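Local atomic coordinates of nitrogenase molybdenum-iron protein alpha chain (Clostridium pasteurianum, PDB entry 5VQ3), a protein that reduces dinitrogen to ammonium as part of the nitrogenase complex, carrying an iron-molybdenum cofactor and sharing an [8Fe-7S] cluster with the beta chain. Residues 261-266 / 279-284. Residues are numbered along the deposited sequence; the frame is centred on the assembly and turned at random.
Sequences QCHRSI and IPWIKC. With ICS (iron-sulfur-molybdenum cluster with interstitial carbon), chain F.
The cofactor-binding turn of a beta-alpha-beta unit, in which strand 257-260 passes through helix 263-277 to the parallel edge strand 281-283, is tied to the end of that edge strand by Lys283 and Gln261. Lys283 NZ donates to Gln261 O at 2.7 Å, approaching in the carbonyl plane with a C=O...N angle of 146°. The lysine chain bends at chi2 (71°) and again at chi4, which folds the ammonium back over its own strand end, where it also donates to Cys284 O at 3.1 Å from above that carbonyl plane. One buried amine thus bridges the carbonyls just past the ends of both strands, and its charge would probably polarise the peptide leading into Cys262. Alongside, Gln261 CA lies 3.5 Å from Cys284 O in a nearly straight C-H...O contact. The Gln261 side chain bends at its second torsion and brings OE1 within 3.3 Å of Cys284 SG, while the same oxygen accepts from the backbone N of Phe286. On the helix side, Trp281 CH2 lies near the imidazole plane of His263, at the ring's edge and 4.2 Å from CD2, which meets the indole obliquely; Asp374 and Arg378 engage the two ring nitrogens. Cys262, next to Gln261 at the N-cap, points away from the strand and toward the cluster; its SG binds FE1, an iron of the cofactor, at 2.3 Å and accepts a hydrogen bond from Ser265 N at 3.4 Å (N-H...S angle 155°). That capping bond, together with the positive end of the helix dipole, would probably favour the thiolate form that binds iron. Ser265 OG reaches toward the cluster sulfide S2A and bonds to Tyr216. A ligand placed where a parallel strand gives way to a helix N-terminus is characteristic of Rossmann-like alpha/beta domains, here serving as the cysteine anchor of the nitrogenase iron-molybdenum cofactor.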
loop_
_atom_site.group_PDB
_atom_site.type_symbol
_atom_site.label_atom_id
_atom_site.label_comp_id
_atom_site.label_asym_id
_atom_site.label_seq_id
_atom_site.Cartn_x
_atom_site.Cartn_y
_atom_site.Cartn_z
ATOM N N GLN A 261 32.368 -12.582 -25.223
ATOM C CA GLN A 261 32.119 -11.434 -24.387
ATOM C C GLN A 261 32.877 -11.597 -23.053
ATOM O O GLN A 261 33.789 -10.816 -22.760
ATOM C CB GLN A 261 30.593 -11.245 -24.180
ATOM C CG GLN A 261 30.227 -10.119 -23.232
ATOM C CD GLN A 261 30.573 -8.721 -23.692
ATOM O OE1 GLN A 261 30.307 -8.339 -24.828
ATOM N NE2 GLN A 261 31.159 -7.945 -22.800
ATOM N N CYS A 262 32.490 -12.574 -22.241
ATOM C CA CYS A 262 33.224 -12.834 -20.984
ATOM C C CYS A 262 34.312 -13.857 -21.216
ATOM O O CYS A 262 34.044 -15.066 -21.311
ATOM C CB CYS A 262 32.306 -13.366 -19.880
ATOM S SG CYS A 262 33.300 -13.709 -18.414
ATOM N N HIS A 263 35.544 -13.377 -21.338
ATOM C CA HIS A 263 36.667 -14.286 -21.513
ATOM C C HIS A 263 36.894 -15.263 -20.343
ATOM O O HIS A 263 37.081 -16.420 -20.565
ATOM C CB HIS A 263 37.943 -13.535 -21.794
ATOM C CG HIS A 263 39.123 -14.438 -21.982
ATOM N ND1 HIS A 263 40.006 -14.713 -20.963
ATOM C CD2 HIS A 263 39.532 -15.163 -23.046
ATOM C CE1 HIS A 263 40.933 -15.545 -21.403
ATOM N NE2 HIS A 263 40.660 -15.844 -22.659
ATOM N N ARG A 264 36.793 -14.776 -19.109
ATOM C CA ARG A 264 37.005 -15.593 -17.953
ATOM C C ARG A 264 36.134 -16.847 -17.946
ATOM O O ARG A 264 36.610 -17.962 -17.752
ATOM C CB ARG A 264 36.798 -14.747 -16.691
ATOM C CG ARG A 264 37.113 -15.419 -15.360
ATOM C CD ARG A 264 38.585 -15.866 -15.203
ATOM N NE ARG A 264 38.858 -17.204 -15.753
ATOM C CZ ARG A 264 39.815 -17.494 -16.660
ATOM N NH1 ARG A 264 40.649 -16.555 -17.131
ATOM N NH2 ARG A 264 39.942 -18.746 -17.077
ATOM N N SER A 265 34.839 -16.683 -18.163
ATOM C CA SER A 265 33.928 -17.755 -17.879
ATOM C C SER A 265 33.810 -18.720 -19.033
ATOM O O SER A 265 33.358 -19.830 -18.810
ATOM C CB SER A 265 32.498 -17.252 -17.540
ATOM O OG SER A 265 31.902 -16.618 -18.663
ATOM N N ILE A 266 34.203 -18.323 -20.262
ATOM C CA ILE A 266 33.865 -19.123 -21.421
ATOM C C ILE A 266 35.063 -19.422 -22.322
ATOM O O ILE A 266 34.898 -20.080 -23.351
ATOM C CB ILE A 266 32.726 -18.456 -22.242
ATOM C CG1 ILE A 266 31.858 -19.504 -22.905
ATOM C CG2 ILE A 266 33.272 -17.427 -23.228
ATOM C CD1 ILE A 266 30.951 -20.247 -21.931
ATOM N N ILE A 279 36.333 -23.398 -35.522
ATOM C CA ILE A 279 35.598 -22.153 -35.496
ATOM C C ILE A 279 36.442 -21.187 -34.746
ATOM O O ILE A 279 36.778 -21.420 -33.575
ATOM C CB ILE A 279 34.260 -22.287 -34.772
ATOM C CG1 ILE A 279 33.330 -23.212 -35.530
ATOM C CG2 ILE A 279 33.589 -20.929 -34.639
ATOM C CD1 ILE A 279 32.210 -23.709 -34.660
ATOM N N PRO A 280 36.784 -20.076 -35.393
ATOM C CA PRO A 280 37.634 -19.139 -34.724
ATOM C C PRO A 280 36.818 -18.246 -33.807
ATOM O O PRO A 280 35.613 -18.217 -33.912
ATOM C CB PRO A 280 38.249 -18.349 -35.886
ATOM C CG PRO A 280 37.218 -18.410 -36.951
ATOM C CD PRO A 280 36.473 -19.691 -36.786
ATOM N N TRP A 281 37.490 -17.499 -32.955
ATOM C CA TRP A 281 36.810 -16.585 -32.065
ATOM C C TRP A 281 37.499 -15.240 -32.017
ATOM O O TRP A 281 38.698 -15.122 -32.321
ATOM C CB TRP A 281 36.695 -17.208 -30.666
ATOM C CG TRP A 281 37.968 -17.501 -29.949
ATOM C CD1 TRP A 281 38.713 -18.665 -30.024
ATOM C CD2 TRP A 281 38.663 -16.652 -29.016
ATOM N NE1 TRP A 281 39.809 -18.577 -29.193
ATOM C CE2 TRP A 281 39.791 -17.364 -28.556
ATOM C CE3 TRP A 281 38.422 -15.381 -28.491
ATOM C CZ2 TRP A 281 40.682 -16.817 -27.654
ATOM C CZ3 TRP A 281 39.291 -14.860 -27.599
ATOM C CH2 TRP A 281 40.405 -15.582 -27.170
ATOM N N ILE A 282 36.727 -14.214 -31.655
ATOM C CA ILE A 282 37.263 -12.904 -31.340
ATOM C C ILE A 282 36.703 -12.393 -30.030
ATOM O O ILE A 282 35.578 -12.758 -29.648
ATOM C CB ILE A 282 36.973 -11.866 -32.434
ATOM C CG1 ILE A 282 35.486 -11.731 -32.712
ATOM C CG2 ILE A 282 37.696 -12.257 -33.716
ATOM C CD1 ILE A 282 35.196 -10.445 -33.482
ATOM N N LYS A 283 37.454 -11.511 -29.376
ATOM C CA LYS A 283 36.968 -10.851 -28.192
ATOM C C LYS A 283 35.874 -9.901 -28.648
ATOM O O LYS A 283 36.068 -9.201 -29.649
ATOM C CB LYS A 283 38.071 -10.084 -27.477
ATOM C CG LYS A 283 37.621 -9.465 -26.146
ATOM C CD LYS A 283 37.373 -10.526 -25.033
ATOM C CE LYS A 283 36.985 -9.906 -23.675
ATOM N NZ LYS A 283 35.678 -9.180 -23.684
ATOM N N CYS A 284 34.745 -9.948 -27.929
ATOM C CA CYS A 284 33.502 -9.185 -28.116
ATOM C C CYS A 284 33.472 -8.184 -26.968
ATOM O O CYS A 284 33.552 -8.588 -25.808
ATOM C CB CYS A 284 32.300 -10.141 -27.909
ATOM S SG CYS A 284 30.725 -9.367 -27.917
HETATM FE FE1 ICS F . 31.943 -13.242 -16.629
HETATM MO MO1 ICS F . 28.377 -11.239 -10.961
HETATM FE FE2 ICS F . 31.261 -13.896 -14.123
HETATM FE FE3 ICS F . 29.484 -12.654 -15.681
HETATM FE FE4 ICS F . 31.654 -11.357 -14.796
HETATM FE FE5 ICS F . 30.335 -10.650 -12.687
HETATM FE FE6 ICS F . 29.937 -13.151 -12.039
HETATM FE FE7 ICS F . 28.221 -11.904 -13.542
HETATM C CX ICS F . 30.185 -12.216 -13.834
HETATM S S1A ICS F . 33.241 -13.003 -14.776
HETATM S S1B ICS F . 30.695 -11.593 -10.667
HETATM S S2A ICS F . 30.385 -14.758 -15.980
HETATM S S2B ICS F . 31.053 -15.019 -12.201
HETATM S S3A ICS F . 31.970 -9.504 -13.675
HETATM S S3B ICS F . 27.745 -13.329 -11.891
HETATM S S4A ICS F . 30.781 -11.270 -16.904
HETATM S S4B ICS F . 28.256 -9.798 -12.813
HETATM S S5A ICS F . 27.289 -12.285 -15.503
#